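Local structure of subtilase cytotoxin subunit A (Escherichia coli, 2IY9) at residues A219-Y224 against D248-G253; A276-V281 against R319-E324; D184-R189 against G239-N244. The protein cleaves the host endoplasmic reticulum chaperone BiP as the serine protease subunit of the AB5 subtilase cytotoxin, provoking an ER stress response and eventual cell death. All blocks are in the same frame, centred on the assembly; numbering follows the deposited sequence.

In the fold
Interactions 1 and 2 are buried in the subtilase core, and interaction 3 is a partly buried contact between loops. Interaction 1 is a ladder of backbone hydrogen bonds at the edge of the parallel sheet. Interaction 2 is apolar packing of helix 271-288 against residues 319-324, with no hydrogen bond across. The two touch: Ala250 N is probably bonded to Arg319 O, and Ala251 packs on Val278. Interaction 3, farther from the centre of the chain, adds a salt bridge across the loops, another within one, and an aromatic ring to its backbone bonds. Residues 239-244 lie between the two strands of interaction 1 in sequence, and the Ser240 hydroxyl meets Ala220 N. Interactions 2 and 3 do not touch.

Interaction 1. Residues A219-Y224 against D248-G253; sequences AALAQY and DIAAPG
Leu221 N gives its hydrogen to Ala251 O, the shortest polar bond between the two segments at 2.8 Å. Three more backbone bonds make up the parallel ladder. Ala219 N binds Ile249 O at 2.9 Å. Ala251 N binds Ala219 O at the same length. Gly253 N closes the row on Leu221 O, also at 2.9 Å. The Ala250 and Ala220 CA-H groups add CA-H...O contacts to Ala219 O and Ala251 O.

Leu221 carries most of the side-chain contact. Its CG stands beside the backbone N (chi1 -66°), which lays the branch back over the neighbouring strand. CD2 then meets Ala250 CB at 3.7 Å, while CD1 rests against the backbone of Ala251. The CB of Ala220 packs 3.8 Å from Gly253 CA, where the glycine has no side chain of its own. Beyond the strand end, Tyr224 brings its OH to 4.0 Å from Pro252 CD.

These are the last two strands of the seven-stranded parallel sheet of the subtilase fold, and 249-252 is one of its two outermost strands. Helix 271-288, which begins just before Ser272, the probable charge-relay serine, packs on Ala220, Ala251 and Pro252. Helix 25-30 covers Pro252, and Val320 of strand 319-320 packs on Leu221 and Tyr224.

Interaction 2. Residues A276-V281 against R319-E324; sequences AIVSGV and RVLNAE
Leu321 points one methyl group, CD2, into the side of the helix that carries Ile277, Val278 and Val281. Its CG lies anti to the backbone N (chi1 178°), and chi2 of 65° turns CD2 to the helix. There it touches Ile277 CG2 at 3.8 Å, Val281 CG2 at 3.9 Å and Val278 CG2 at 4.1 Å. The three CG2 methyls are not placed alike. In both valines CG1 is anti to the backbone N, which leaves CG2 anti to the carbonyl carbon. In Ile277 CG2 itself is anti to the backbone N. Each valine side chain runs alongside Leu321, pointing the opposite way to it. Ile277 meets it obliquely, and its CD1 end leads away, to Pro252 O.

Val281 also reaches the first turn of helix 323-331. Its CG2 lies 3.9 Å from Ala323 CB, and CG1 stays close to the same methyl. Just before Ala323, Asn322 is the N-cap residue of that helix, where the A2 region begins. Its OD1 binds Lys325 N.

The contacts are between aliphatic carbons, mostly methyls, and the touching residues are buried. The contact therefore rests on hydrophobic packing, without polar bonds across it.

Interaction 3. Residues D184-R189 against G239-N244; sequences DGADIR and GSRFGN
Gly239 O accepts two facing N-H groups, Asp184 N at 2.7 Å and Gly185 N at 2.9 Å. Ser240 O then receives the Gly185 CA-H.

Arg241, extended from CG to NE, grips the Asp184 carboxylate side-on. NE binds OD1 at 3.0 Å in a nearly straight bond (173°), and NH2 binds OD2 at 2.8 Å. Ala186 N reaches the same OD1 from the opposite face, closing an Asx turn.

Phe242 N-H donates to Ala186 O, and its O accepts from Ile188 N. With CG between the backbone N and the carbonyl carbon (chi1 68°), its ring turns back over the other loop. Asp187 CA lies over one ring face in a CH-pi contact, 4.0 Å from the centroid. Arg189 NH2 approaches the ring edge.

Gly243 CA and Asn244 N lie over one face of the Arg189 guanidinium, which also holds Asp187 and, outside this pair, Asp313. Asp187 OD1 accepts from both Arg189 N and NE, the first closing a second Asx turn.

This is a single beta bridge between two partly buried loops of the subtilase domain, flanked by two Asx turns and two side-on arginine–aspartate pairs, one across the loops and one within 184-189.

Interaction 1. Residues A219-Y224 against D248-G253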
loop_
_atom_site.group_PDB
_atom_site.type_symbol
_atom_site.label_atom_id
_atom_site.label_comp_id
_atom_site.label_asym_id
_atom_site.label_seq_id
_atom_site.Cartn_x
_atom_site.Cartn_y
_atom_site.Cartn_z
ATOM N N ALA A 219 6.138 6.406 2.903
ATOM C CA ALA A 219 6.185 7.113 4.199
ATOM C C ALA A 219 4.908 7.930 4.448
ATOM O O ALA A 219 4.156 8.218 3.511
ATOM C CB ALA A 219 7.402 8.026 4.256
ATOM N N ALA A 220 4.701 8.349 5.703
ATOM C CA ALA A 220 3.438 8.983 6.128
ATOM C C ALA A 220 3.594 10.475 6.417
ATOM O O ALA A 220 4.521 10.890 7.128
ATOM C CB ALA A 220 2.890 8.281 7.351
ATOM N N LEU A 221 2.681 11.265 5.856
ATOM C CA LEU A 221 2.697 12.719 6.009
ATOM C C LEU A 221 1.715 13.183 7.063
ATOM O O LEU A 221 0.646 12.585 7.240
ATOM C CB LEU A 221 2.327 13.393 4.687
ATOM C CG LEU A 221 3.304 13.208 3.530
ATOM C CD1 LEU A 221 2.685 13.663 2.221
ATOM C CD2 LEU A 221 4.637 13.934 3.813
ATOM N N ALA A 222 2.073 14.277 7.730
ATOM C CA ALA A 222 1.150 15.003 8.603
ATOM C C ALA A 222 0.043 15.640 7.767
ATOM O O ALA A 222 0.202 15.860 6.565
ATOM C CB ALA A 222 1.902 16.072 9.384
ATOM N N GLN A 223 -1.077 15.941 8.416
ATOM C CA GLN A 223 -2.196 16.588 7.748
ATOM C C GLN A 223 -1.766 17.905 7.110
ATOM O O GLN A 223 -1.033 18.694 7.716
ATOM C CB GLN A 223 -3.319 16.843 8.753
ATOM C CG GLN A 223 -4.602 17.364 8.128
ATOM C CD GLN A 223 -5.768 17.283 9.087
ATOM O OE1 GLN A 223 -5.755 16.479 10.027
ATOM N NE2 GLN A 223 -6.792 18.104 8.854
ATOM N N TYR A 224 -2.220 18.115 5.878
ATOM C CA TYR A 224 -1.997 19.350 5.152
ATOM C C TYR A 224 -3.156 19.629 4.191
ATOM O O TYR A 224 -3.903 18.718 3.812
ATOM C CB TYR A 224 -0.672 19.295 4.377
ATOM C CG TYR A 224 -0.630 18.240 3.279
ATOM C CD1 TYR A 224 -0.821 18.586 1.944
ATOM C CD2 TYR A 224 -0.382 16.897 3.587
ATOM C CE1 TYR A 224 -0.771 17.613 0.931
ATOM C CE2 TYR A 224 -0.330 15.923 2.595
ATOM C CZ TYR A 224 -0.524 16.279 1.272
ATOM O OH TYR A 224 -0.473 15.297 0.291
ATOM N N ASP A 248 10.234 5.657 -1.344
ATOM C CA ASP A 248 9.955 6.106 -2.721
ATOM C C ASP A 248 9.001 7.304 -2.813
ATOM O O ASP A 248 9.144 8.157 -3.698
ATOM C CB ASP A 248 9.412 4.943 -3.563
ATOM C CG ASP A 248 10.418 3.812 -3.701
ATOM O OD1 ASP A 248 11.503 4.041 -4.279
ATOM O OD2 ASP A 248 10.135 2.699 -3.211
ATOM N N ILE A 249 8.036 7.357 -1.897
ATOM C CA ILE A 249 6.970 8.358 -1.931
ATOM C C ILE A 249 6.395 8.532 -0.527
ATOM O O ILE A 249 6.408 7.593 0.288
ATOM C CB ILE A 249 5.836 7.948 -2.932
ATOM C CG1 ILE A 249 4.959 9.151 -3.312
ATOM C CG2 ILE A 249 4.992 6.777 -2.379
ATOM C CD1 ILE A 249 4.020 8.883 -4.495
ATOM N N ALA A 250 5.892 9.733 -0.255
ATOM C CA ALA A 250 5.151 9.986 0.965
ATOM C C ALA A 250 3.699 10.297 0.629
ATOM O O ALA A 250 3.386 10.900 -0.407
ATOM C CB ALA A 250 5.791 11.121 1.770
ATOM N N ALA A 251 2.814 9.882 1.522
ATOM C CA ALA A 251 1.398 10.045 1.305
ATOM C C ALA A 251 0.720 10.415 2.611
ATOM O O ALA A 251 1.301 10.216 3.681
ATOM C CB ALA A 251 0.819 8.759 0.729
ATOM N N PRO A 252 -0.495 10.990 2.536
ATOM C CA PRO A 252 -1.295 11.255 3.730
ATOM C C PRO A 252 -1.260 10.100 4.737
ATOM O O PRO A 252 -1.588 8.961 4.391
ATOM C CB PRO A 252 -2.700 11.436 3.157
ATOM C CG PRO A 252 -2.444 12.110 1.834
ATOM C CD PRO A 252 -1.173 11.455 1.303
ATOM N N GLY A 253 -0.844 10.402 5.970
ATOM C CA GLY A 253 -0.754 9.390 7.010
ATOM C C GLY A 253 -0.981 9.900 8.422
ATOM O O GLY A 253 -0.409 9.368 9.369
#

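Interaction 2. Residues A276-V281 against R319-E324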
loop_
_atom_site.group_PDB
_atom_site.type_symbol
_atom_site.label_atom_id
_atom_site.label_comp_id
_atom_site.label_asym_id
_atom_site.label_seq_id
_atom_site.Cartn_x
_atom_site.Cartn_y
_atom_site.Cartn_z
ATOM N N ALA A 276 -1.982 2.292 2.268
ATOM C CA ALA A 276 -3.306 1.932 1.740
ATOM C C ALA A 276 -3.770 2.949 0.701
ATOM O O ALA A 276 -4.317 2.601 -0.353
ATOM C CB ALA A 276 -4.316 1.802 2.873
ATOM N N ILE A 277 -3.543 4.216 1.014
ATOM C CA ILE A 277 -3.963 5.306 0.156
ATOM C C ILE A 277 -3.239 5.254 -1.197
ATOM O O ILE A 277 -3.871 5.434 -2.254
ATOM C CB ILE A 277 -3.792 6.653 0.895
ATOM C CG1 ILE A 277 -4.863 6.765 1.992
ATOM C CG2 ILE A 277 -3.884 7.842 -0.081
ATOM C CD1 ILE A 277 -4.633 7.877 3.023
ATOM N N VAL A 278 -1.932 4.984 -1.171
ATOM C CA VAL A 278 -1.161 4.879 -2.416
ATOM C C VAL A 278 -1.679 3.719 -3.270
ATOM O O VAL A 278 -1.824 3.856 -4.487
ATOM C CB VAL A 278 0.364 4.756 -2.173
ATOM C CG1 VAL A 278 1.084 4.392 -3.486
ATOM C CG2 VAL A 278 0.917 6.078 -1.626
ATOM N N SER A 279 -1.964 2.593 -2.621
ATOM C CA SER A 279 -2.556 1.438 -3.295
ATOM C C SER A 279 -3.881 1.770 -3.957
ATOM O O SER A 279 -4.152 1.284 -5.049
ATOM C CB SER A 279 -2.749 0.267 -2.324
ATOM O OG SER A 279 -1.500 -0.306 -1.986
ATOM N N GLY A 280 -4.706 2.593 -3.303
ATOM C CA GLY A 280 -5.979 3.007 -3.919
ATOM C C GLY A 280 -5.775 3.838 -5.177
ATOM O O GLY A 280 -6.520 3.703 -6.151
ATOM N N VAL A 281 -4.760 4.694 -5.162
ATOM C CA VAL A 281 -4.441 5.519 -6.332
ATOM C C VAL A 281 -3.936 4.611 -7.459
ATOM O O VAL A 281 -4.383 4.724 -8.586
ATOM C CB VAL A 281 -3.419 6.635 -6.003
ATOM C CG1 VAL A 281 -3.015 7.410 -7.280
ATOM C CG2 VAL A 281 -3.990 7.585 -4.925
ATOM N N ARG A 319 9.402 13.178 -3.006
ATOM C CA ARG A 319 8.131 12.857 -3.655
ATOM C C ARG A 319 6.920 12.783 -2.732
ATOM O O ARG A 319 6.922 12.059 -1.714
ATOM C CB ARG A 319 8.223 11.542 -4.433
ATOM C CG ARG A 319 9.202 11.546 -5.570
ATOM C CD ARG A 319 8.989 10.338 -6.439
ATOM N NE ARG A 319 10.139 10.071 -7.288
ATOM C CZ ARG A 319 11.078 9.169 -7.025
ATOM N NH1 ARG A 319 11.018 8.434 -5.917
ATOM N NH2 ARG A 319 12.085 9.005 -7.874
ATOM N N VAL A 320 5.873 13.506 -3.127
ATOM C CA VAL A 320 4.597 13.492 -2.423
ATOM C C VAL A 320 3.485 13.108 -3.395
ATOM O O VAL A 320 3.383 13.658 -4.507
ATOM C CB VAL A 320 4.308 14.854 -1.737
ATOM C CG1 VAL A 320 2.869 14.916 -1.202
ATOM C CG2 VAL A 320 5.305 15.102 -0.606
ATOM N N LEU A 321 2.664 12.154 -2.968
ATOM C CA LEU A 321 1.559 11.631 -3.755
ATOM C C LEU A 321 0.662 12.732 -4.315
ATOM O O LEU A 321 0.128 13.555 -3.565
ATOM C CB LEU A 321 0.726 10.669 -2.898
ATOM C CG LEU A 321 -0.504 10.058 -3.575
ATOM C CD1 LEU A 321 -0.083 9.164 -4.737
ATOM C CD2 LEU A 321 -1.396 9.309 -2.573
ATOM N N ASN A 322 0.522 12.739 -5.639
ATOM C CA ASN A 322 -0.431 13.604 -6.327
ATOM C C ASN A 322 -1.301 12.712 -7.199
ATOM O O ASN A 322 -0.865 12.273 -8.268
ATOM C CB ASN A 322 0.287 14.648 -7.195
ATOM C CG ASN A 322 -0.677 15.613 -7.879
ATOM O OD1 ASN A 322 -1.870 15.324 -8.039
ATOM N ND2 ASN A 322 -0.154 16.773 -8.285
ATOM N N ALA A 323 -2.506 12.428 -6.713
ATOM C CA ALA A 323 -3.437 11.508 -7.376
ATOM C C ALA A 323 -3.994 12.093 -8.658
ATOM O O ALA A 323 -4.183 11.363 -9.633
ATOM C CB ALA A 323 -4.565 11.117 -6.445
ATOM N N GLU A 324 -4.262 13.401 -8.651
ATOM C CA GLU A 324 -4.796 14.083 -9.827
ATOM C C GLU A 324 -3.861 13.887 -11.012
ATOM O O GLU A 324 -4.289 13.456 -12.084
ATOM C CB GLU A 324 -5.044 15.578 -9.556
ATOM C CG GLU A 324 -5.370 16.383 -10.828
ATOM C CD GLU A 324 -5.530 17.865 -10.559
ATOM O OE1 GLU A 324 -4.550 18.621 -10.759
ATOM O OE2 GLU A 324 -6.631 18.277 -10.135
#

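Interaction 3. Residues D184-R189 against G239-N244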
loop_
_atom_site.group_PDB
_atom_site.type_symbol
_atom_site.label_atom_id
_atom_site.label_comp_id
_atom_site.label_asym_id
_atom_site.label_seq_id
_atom_site.Cartn_x
_atom_site.Cartn_y
_atom_site.Cartn_z
ATOM N N ASP A 184 7.629 4.533 14.002
ATOM C CA ASP A 184 8.482 4.823 15.184
ATOM C C ASP A 184 9.428 6.007 14.950
ATOM O O ASP A 184 10.195 6.390 15.836
ATOM C CB ASP A 184 9.220 3.601 15.758
ATOM C CG ASP A 184 10.393 3.134 14.889
ATOM O OD1 ASP A 184 10.782 3.829 13.928
ATOM O OD2 ASP A 184 10.905 2.031 15.160
ATOM N N GLY A 185 9.368 6.569 13.750
ATOM C CA GLY A 185 10.153 7.746 13.393
ATOM C C GLY A 185 11.645 7.528 13.197
ATOM O O GLY A 185 12.397 8.499 13.071
ATOM N N ALA A 186 12.087 6.275 13.161
ATOM C CA ALA A 186 13.518 5.996 12.983
ATOM C C ALA A 186 14.006 6.337 11.574
ATOM O O ALA A 186 13.250 6.228 10.603
ATOM C CB ALA A 186 13.837 4.535 13.324
ATOM N N ASP A 187 15.272 6.746 11.477
ATOM C CA ASP A 187 15.969 6.913 10.197
ATOM C C ASP A 187 16.422 5.534 9.716
ATOM O O ASP A 187 17.311 4.916 10.318
ATOM C CB ASP A 187 17.172 7.848 10.386
ATOM C CG ASP A 187 17.946 8.119 9.096
ATOM O OD1 ASP A 187 17.860 7.329 8.125
ATOM O OD2 ASP A 187 18.679 9.134 9.071
ATOM N N ILE A 188 15.796 5.058 8.635
ATOM C CA ILE A 188 16.056 3.720 8.075
ATOM C C ILE A 188 17.536 3.503 7.696
ATOM O O ILE A 188 18.034 2.376 7.729
ATOM C CB ILE A 188 15.148 3.431 6.847
ATOM C CG1 ILE A 188 13.668 3.594 7.228
ATOM C CG2 ILE A 188 15.393 1.999 6.307
ATOM C CD1 ILE A 188 12.758 3.900 6.049
ATOM N N ARG A 189 18.222 4.587 7.342
ATOM C CA ARG A 189 19.644 4.520 7.015
ATOM C C ARG A 189 20.514 4.094 8.209
ATOM O O ARG A 189 21.574 3.515 8.018
ATOM C CB ARG A 189 20.135 5.847 6.433
ATOM C CG ARG A 189 19.467 6.216 5.101
ATOM C CD ARG A 189 19.610 7.688 4.766
ATOM N NE ARG A 189 18.951 8.540 5.753
ATOM C CZ ARG A 189 18.638 9.824 5.570
ATOM N NH1 ARG A 189 18.911 10.427 4.420
ATOM N NH2 ARG A 189 18.035 10.501 6.544
ATOM N N GLY A 239 4.954 7.719 14.371
ATOM C CA GLY A 239 5.711 8.571 13.470
ATOM C C GLY A 239 6.320 7.795 12.317
ATOM O O GLY A 239 6.736 6.635 12.487
ATOM N N SER A 240 6.376 8.433 11.147
ATOM C CA SER A 240 6.883 7.764 9.946
ATOM C C SER A 240 8.379 7.529 10.036
ATOM O O SER A 240 9.139 8.442 10.340
ATOM C CB SER A 240 6.592 8.593 8.693
ATOM O OG SER A 240 7.029 7.914 7.523
ATOM N N ARG A 241 8.802 6.306 9.750
ATOM C CA ARG A 241 10.199 6.070 9.398
ATOM C C ARG A 241 10.525 6.835 8.111
ATOM O O ARG A 241 9.613 7.236 7.359
ATOM C CB ARG A 241 10.469 4.580 9.233
ATOM C CG ARG A 241 10.583 3.878 10.548
ATOM C CD ARG A 241 11.003 2.431 10.405
ATOM N NE ARG A 241 11.230 1.865 11.732
ATOM C CZ ARG A 241 11.555 0.607 11.983
ATOM N NH1 ARG A 241 11.714 -0.265 10.992
ATOM N NH2 ARG A 241 11.731 0.222 13.240
ATOM N N PHE A 242 11.814 7.064 7.867
ATOM C CA PHE A 242 12.233 7.923 6.765
ATOM C C PHE A 242 13.658 7.617 6.308
ATOM O O PHE A 242 14.396 6.867 6.956
ATOM C CB PHE A 242 12.121 9.409 7.155
ATOM C CG PHE A 242 13.109 9.848 8.217
ATOM C CD1 PHE A 242 14.362 10.361 7.861
ATOM C CD2 PHE A 242 12.784 9.761 9.561
ATOM C CE1 PHE A 242 15.287 10.765 8.843
ATOM C CE2 PHE A 242 13.691 10.184 10.555
ATOM C CZ PHE A 242 14.944 10.677 10.196
ATOM N N GLY A 243 14.033 8.213 5.182
ATOM C CA GLY A 243 15.408 8.126 4.718
ATOM C C GLY A 243 15.497 8.069 3.220
ATOM O O GLY A 243 14.943 7.164 2.587
ATOM N N ASN A 244 16.195 9.051 2.651
ATOM C CA ASN A 244 16.477 9.065 1.231
ATOM C C ASN A 244 17.075 7.724 0.796
ATOM O O ASN A 244 17.914 7.154 1.500
ATOM C CB ASN A 244 17.415 10.221 0.893
ATOM C CG ASN A 244 17.562 10.428 -0.592
ATOM O OD1 ASN A 244 18.269 9.683 -1.265
ATOM N ND2 ASN A 244 16.889 11.436 -1.116
#